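PDB 5D8M: metagenomic carboxyl esterase MGS0156 from Uncultured organism, which probably hydrolyses carboxylic ester bonds, acting as a carboxyl esterase. Local coordinates for residues S183-E195 and S224-E236. Numbering follows the deposited sequence.
Sequences SVAGAIDGSPLAE and SLKRAYRLRFLAE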
loop_
_atom_site.group_PDB
_atom_site.type_symbol
_atom_site.label_atom_id
_atom_site.label_comp_id
_atom_site.label_asym_id
_atom_site.label_seq_id
_atom_site.Cartn_x
_atom_site.Cartn_y
_atom_site.Cartn_z
ATOM N N SER A 183 -2.791 -1.409 4.548
ATOM C CA SER A 183 -1.600 -1.036 3.821
ATOM C C SER A 183 -1.351 -2.022 2.672
ATOM O O SER A 183 -1.239 -3.232 2.909
ATOM C CB SER A 183 -0.402 -1.037 4.805
ATOM O OG SER A 183 0.775 -0.548 4.197
ATOM N N VAL A 184 -1.246 -1.512 1.450
ATOM C CA VAL A 184 -0.900 -2.305 0.283
ATOM C C VAL A 184 0.451 -1.838 -0.274
ATOM O O VAL A 184 0.548 -0.743 -0.836
ATOM C CB VAL A 184 -1.986 -2.184 -0.820
ATOM C CG1 VAL A 184 -1.689 -3.114 -1.975
ATOM C CG2 VAL A 184 -3.399 -2.465 -0.220
ATOM N N ALA A 185 1.487 -2.667 -0.118
ATOM C CA ALA A 185 2.850 -2.258 -0.414
ATOM C C ALA A 185 3.143 -0.887 0.224
ATOM O O ALA A 185 3.751 -0.012 -0.392
ATOM C CB ALA A 185 3.088 -2.214 -1.925
ATOM N N GLY A 186 2.703 -0.706 1.463
ATOM C CA GLY A 186 2.926 0.545 2.151
ATOM C C GLY A 186 4.350 0.674 2.627
ATOM O O GLY A 186 4.958 -0.295 3.081
ATOM N N ALA A 187 4.885 1.881 2.543
ATOM C CA ALA A 187 6.280 2.127 2.911
ATOM C C ALA A 187 6.395 2.365 4.405
ATOM O O ALA A 187 6.859 3.420 4.836
ATOM C CB ALA A 187 6.828 3.342 2.130
ATOM N N ILE A 188 5.981 1.384 5.197
ATOM C CA ILE A 188 5.865 1.587 6.647
ATOM C C ILE A 188 7.203 1.987 7.290
ATOM O O ILE A 188 7.270 2.936 8.079
ATOM C CB ILE A 188 5.310 0.323 7.333
ATOM C CG1 ILE A 188 4.030 -0.168 6.634
ATOM C CG2 ILE A 188 5.098 0.566 8.847
ATOM C CD1 ILE A 188 2.931 0.896 6.456
ATOM N N ASP A 189 8.275 1.271 6.947
ATOM C CA ASP A 189 9.610 1.624 7.413
ATOM C C ASP A 189 10.398 2.449 6.394
ATOM O O ASP A 189 11.622 2.551 6.488
ATOM C CB ASP A 189 10.427 0.372 7.737
ATOM C CG ASP A 189 9.853 -0.442 8.884
ATOM O OD1 ASP A 189 9.080 0.104 9.703
ATOM O OD2 ASP A 189 10.219 -1.633 8.975
ATOM N N GLY A 190 9.714 3.037 5.427
ATOM C CA GLY A 190 10.401 3.795 4.397
ATOM C C GLY A 190 11.073 2.844 3.411
ATOM O O GLY A 190 10.623 1.701 3.233
ATOM N N SER A 191 12.134 3.313 2.762
ATOM C CA SER A 191 12.911 2.486 1.828
ATOM C C SER A 191 14.339 2.984 1.817
ATOM O O SER A 191 14.565 4.198 1.846
ATOM C CB SER A 191 12.309 2.547 0.404
ATOM O OG SER A 191 13.166 1.887 -0.534
ATOM N N PRO A 192 15.326 2.062 1.778
ATOM C CA PRO A 192 16.693 2.565 1.680
ATOM C C PRO A 192 16.947 3.338 0.383
ATOM O O PRO A 192 17.888 4.122 0.317
ATOM C CB PRO A 192 17.553 1.294 1.745
ATOM C CG PRO A 192 16.624 0.166 1.461
ATOM C CD PRO A 192 15.256 0.593 1.823
ATOM N N LEU A 193 16.107 3.142 -0.622
ATOM C CA LEU A 193 16.273 3.866 -1.884
ATOM C C LEU A 193 16.089 5.372 -1.687
ATOM O O LEU A 193 16.657 6.159 -2.426
ATOM C CB LEU A 193 15.284 3.354 -2.930
ATOM C CG LEU A 193 15.490 1.900 -3.369
ATOM C CD1 LEU A 193 14.359 1.473 -4.290
ATOM C CD2 LEU A 193 16.836 1.675 -4.038
ATOM N N ALA A 194 15.311 5.780 -0.687
ATOM C CA ALA A 194 15.134 7.212 -0.445
ATOM C C ALA A 194 16.468 7.886 -0.093
ATOM O O ALA A 194 16.652 9.083 -0.310
ATOM C CB ALA A 194 14.089 7.457 0.656
ATOM N N GLU A 195 17.414 7.120 0.421
ATOM C CA GLU A 195 18.714 7.694 0.753
ATOM C C GLU A 195 19.741 7.461 -0.343
ATOM O O GLU A 195 20.792 8.082 -0.342
ATOM C CB GLU A 195 19.238 7.113 2.066
ATOM C CG GLU A 195 18.522 7.607 3.312
ATOM C CD GLU A 195 19.142 8.858 3.906
ATOM O OE1 GLU A 195 19.885 9.573 3.191
ATOM O OE2 GLU A 195 18.885 9.124 5.102
ATOM N N SER A 224 10.136 11.912 4.028
ATOM C CA SER A 224 9.092 11.138 4.669
ATOM C C SER A 224 9.300 9.644 4.467
ATOM O O SER A 224 8.697 8.837 5.173
ATOM C CB SER A 224 7.716 11.551 4.135
ATOM O OG SER A 224 7.409 12.863 4.528
ATOM N N LEU A 225 10.122 9.290 3.487
ATOM C CA LEU A 225 10.366 7.892 3.148
ATOM C C LEU A 225 11.714 7.361 3.638
ATOM O O LEU A 225 12.054 6.206 3.385
ATOM C CB LEU A 225 10.256 7.705 1.632
ATOM C CG LEU A 225 8.817 7.928 1.155
ATOM C CD1 LEU A 225 8.717 7.924 -0.385
ATOM C CD2 LEU A 225 7.938 6.846 1.783
ATOM N N LYS A 226 12.494 8.189 4.325
ATOM C CA LYS A 226 13.784 7.725 4.837
ATOM C C LYS A 226 13.572 6.781 6.006
ATOM O O LYS A 226 12.752 7.027 6.880
ATOM C CB LYS A 226 14.681 8.898 5.259
ATOM C CG LYS A 226 15.156 9.701 4.056
ATOM C CD LYS A 226 16.015 10.882 4.415
ATOM C CE LYS A 226 16.339 11.679 3.148
ATOM N NZ LYS A 226 17.253 12.798 3.457
ATOM N N ARG A 227 14.309 5.684 5.992
ATOM C CA ARG A 227 14.182 4.658 7.002
ATOM C C ARG A 227 14.345 5.238 8.424
ATOM O O ARG A 227 13.536 4.957 9.303
ATOM C CB ARG A 227 15.217 3.552 6.742
ATOM C CG ARG A 227 15.334 2.551 7.864
ATOM C CD ARG A 227 16.306 1.427 7.500
ATOM N NE ARG A 227 15.707 0.509 6.540
ATOM C CZ ARG A 227 16.314 -0.567 6.066
ATOM N NH1 ARG A 227 17.546 -0.846 6.453
ATOM N NH2 ARG A 227 15.689 -1.359 5.204
ATOM N N ALA A 228 15.376 6.054 8.632
ATOM C CA ALA A 228 15.608 6.683 9.929
ATOM C C ALA A 228 14.371 7.473 10.391
ATOM O O ALA A 228 13.913 7.353 11.519
ATOM C CB ALA A 228 16.828 7.586 9.862
ATOM N N TYR A 229 13.804 8.255 9.491
ATOM C CA TYR A 229 12.628 9.034 9.825
ATOM C C TYR A 229 11.413 8.165 10.174
ATOM O O TYR A 229 10.738 8.381 11.179
ATOM C CB TYR A 229 12.295 9.949 8.662
ATOM C CG TYR A 229 11.224 10.958 8.982
ATOM C CD1 TYR A 229 11.547 12.165 9.595
ATOM C CD2 TYR A 229 9.899 10.713 8.660
ATOM C CE1 TYR A 229 10.569 13.100 9.882
ATOM C CE2 TYR A 229 8.922 11.636 8.939
ATOM C CZ TYR A 229 9.255 12.830 9.543
ATOM O OH TYR A 229 8.266 13.750 9.821
ATOM N N ARG A 230 11.137 7.188 9.324
ATOM C CA ARG A 230 9.989 6.310 9.492
ATOM C C ARG A 230 10.097 5.411 10.746
ATOM O O ARG A 230 9.102 5.193 11.419
ATOM C CB ARG A 230 9.803 5.454 8.230
ATOM C CG ARG A 230 9.368 6.268 6.987
ATOM C CD ARG A 230 7.833 6.248 6.734
ATOM N NE ARG A 230 7.055 6.625 7.914
ATOM C CZ ARG A 230 6.635 7.859 8.193
ATOM N NH1 ARG A 230 6.868 8.873 7.358
ATOM N NH2 ARG A 230 5.925 8.080 9.285
ATOM N N LEU A 231 11.289 4.902 11.042
ATOM C CA LEU A 231 11.505 4.093 12.254
ATOM C C LEU A 231 11.357 4.940 13.518
ATOM O O LEU A 231 10.796 4.492 14.511
ATOM C CB LEU A 231 12.882 3.438 12.237
ATOM C CG LEU A 231 12.967 2.237 11.290
ATOM C CD1 LEU A 231 14.376 1.707 11.241
ATOM C CD2 LEU A 231 11.991 1.150 11.706
ATOM N N ARG A 232 11.856 6.166 13.461
ATOM C CA ARG A 232 11.727 7.104 14.564
ATOM C C ARG A 232 10.250 7.449 14.847
ATOM O O ARG A 232 9.836 7.559 16.007
ATOM C CB ARG A 232 12.535 8.371 14.262
ATOM C CG ARG A 232 12.109 9.580 15.058
ATOM C CD ARG A 232 13.189 10.051 15.964
ATOM N NE ARG A 232 14.326 10.595 15.230
ATOM C CZ ARG A 232 15.365 11.187 15.817
ATOM N NH1 ARG A 232 15.402 11.310 17.137
ATOM N NH2 ARG A 232 16.368 11.650 15.086
ATOM N N PHE A 233 9.462 7.620 13.789
ATOM C CA PHE A 233 8.029 7.853 13.937
ATOM C C PHE A 233 7.382 6.728 14.722
ATOM O O PHE A 233 6.595 6.980 15.628
ATOM C CB PHE A 233 7.349 7.972 12.579
ATOM C CG PHE A 233 5.848 8.029 12.646
ATOM C CD1 PHE A 233 5.203 9.210 12.952
ATOM C CD2 PHE A 233 5.079 6.906 12.360
ATOM C CE1 PHE A 233 3.805 9.280 12.981
ATOM C CE2 PHE A 233 3.689 6.975 12.393
ATOM C CZ PHE A 233 3.061 8.157 12.688
ATOM N N LEU A 234 7.717 5.489 14.362
ATOM C CA LEU A 234 7.089 4.323 14.990
ATOM C C LEU A 234 7.626 4.114 16.398
ATOM O O LEU A 234 6.932 3.576 17.240
ATOM C CB LEU A 234 7.311 3.064 14.144
ATOM C CG LEU A 234 6.478 3.000 12.854
ATOM C CD1 LEU A 234 6.889 1.806 12.006
ATOM C CD2 LEU A 234 5.012 2.907 13.191
ATOM N N ALA A 235 8.870 4.509 16.647
ATOM C CA ALA A 235 9.429 4.436 18.001
ATOM C C ALA A 235 8.784 5.454 18.933
ATOM O O ALA A 235 8.711 5.228 20.141
ATOM C CB ALA A 235 10.952 4.654 17.977
ATOM N N GLU A 236 8.340 6.577 18.374
ATOM C CA GLU A 236 7.937 7.736 19.184
ATOM C C GLU A 236 6.425 7.924 19.328
ATOM O O GLU A 236 5.981 8.629 20.222
ATOM C CB GLU A 236 8.546 9.024 18.605
ATOM C CG GLU A 236 10.067 9.133 18.808
ATOM C CD GLU A 236 10.642 10.450 18.303
ATOM O OE1 GLU A 236 11.782 10.796 18.678
ATOM O OE2 GLU A 236 9.955 11.145 17.526
HETATM O O HOH W 1 6.586 4.748 10.000
HETATM O O HOH W 2 13.432 0.865 4.864
HETATM O O HOH W 3 16.022 5.314 3.688
HETATM O O HOH W 4 17.525 6.762 6.731
#
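The Arg230 guanidinium meets Ile188 O at its edge, near its plane. Water 1 sits in that plane too, taking a bond from Arg230 NE and giving one to Ile188 O at 2.7 Å. The fold is a parallel sheet flanked by helices, consistent with an alpha/beta hydrolase. Here the loop after strand 178-184 packs on helix 227-236. Ser224 O lies at the edge of the Arg230 guanidinium as well and accepts from Arg230 NH1 at 2.8 Å, on a lone pair. Arg230 NH2 lies above one face of the Phe233 ring, offset toward its rim, and forms a salt bridge with Glu166. The second flat group, the Arg227 guanidinium, has water 2 at its edge, Pro192 CD obliquely placed, and Asp283 as salt-bridge partner. Bends at chi2 (-97°) and chi3 (52°) fold the Arg230 chain against the type I turn Ala187 to Gly190, with CG 3.6 Å from Gly190 N. An alanine here would probably leave the Ser224 carbonyl and Glu166 without this partner and water 1 held by one bond fewer. Farther along the helix, Leu234 CD1 meets Ile188 CG2 at 3.8 Å. Gly190 sits so close to Leu225 that a CB would clash with Leu225 O. Ala194 CB packs on Leu225 CB at 4.0 Å. The direct backbone bond between the segments runs from Ser191 N to Leu225 O, 3.0 Å long, with 153° at the hydrogen.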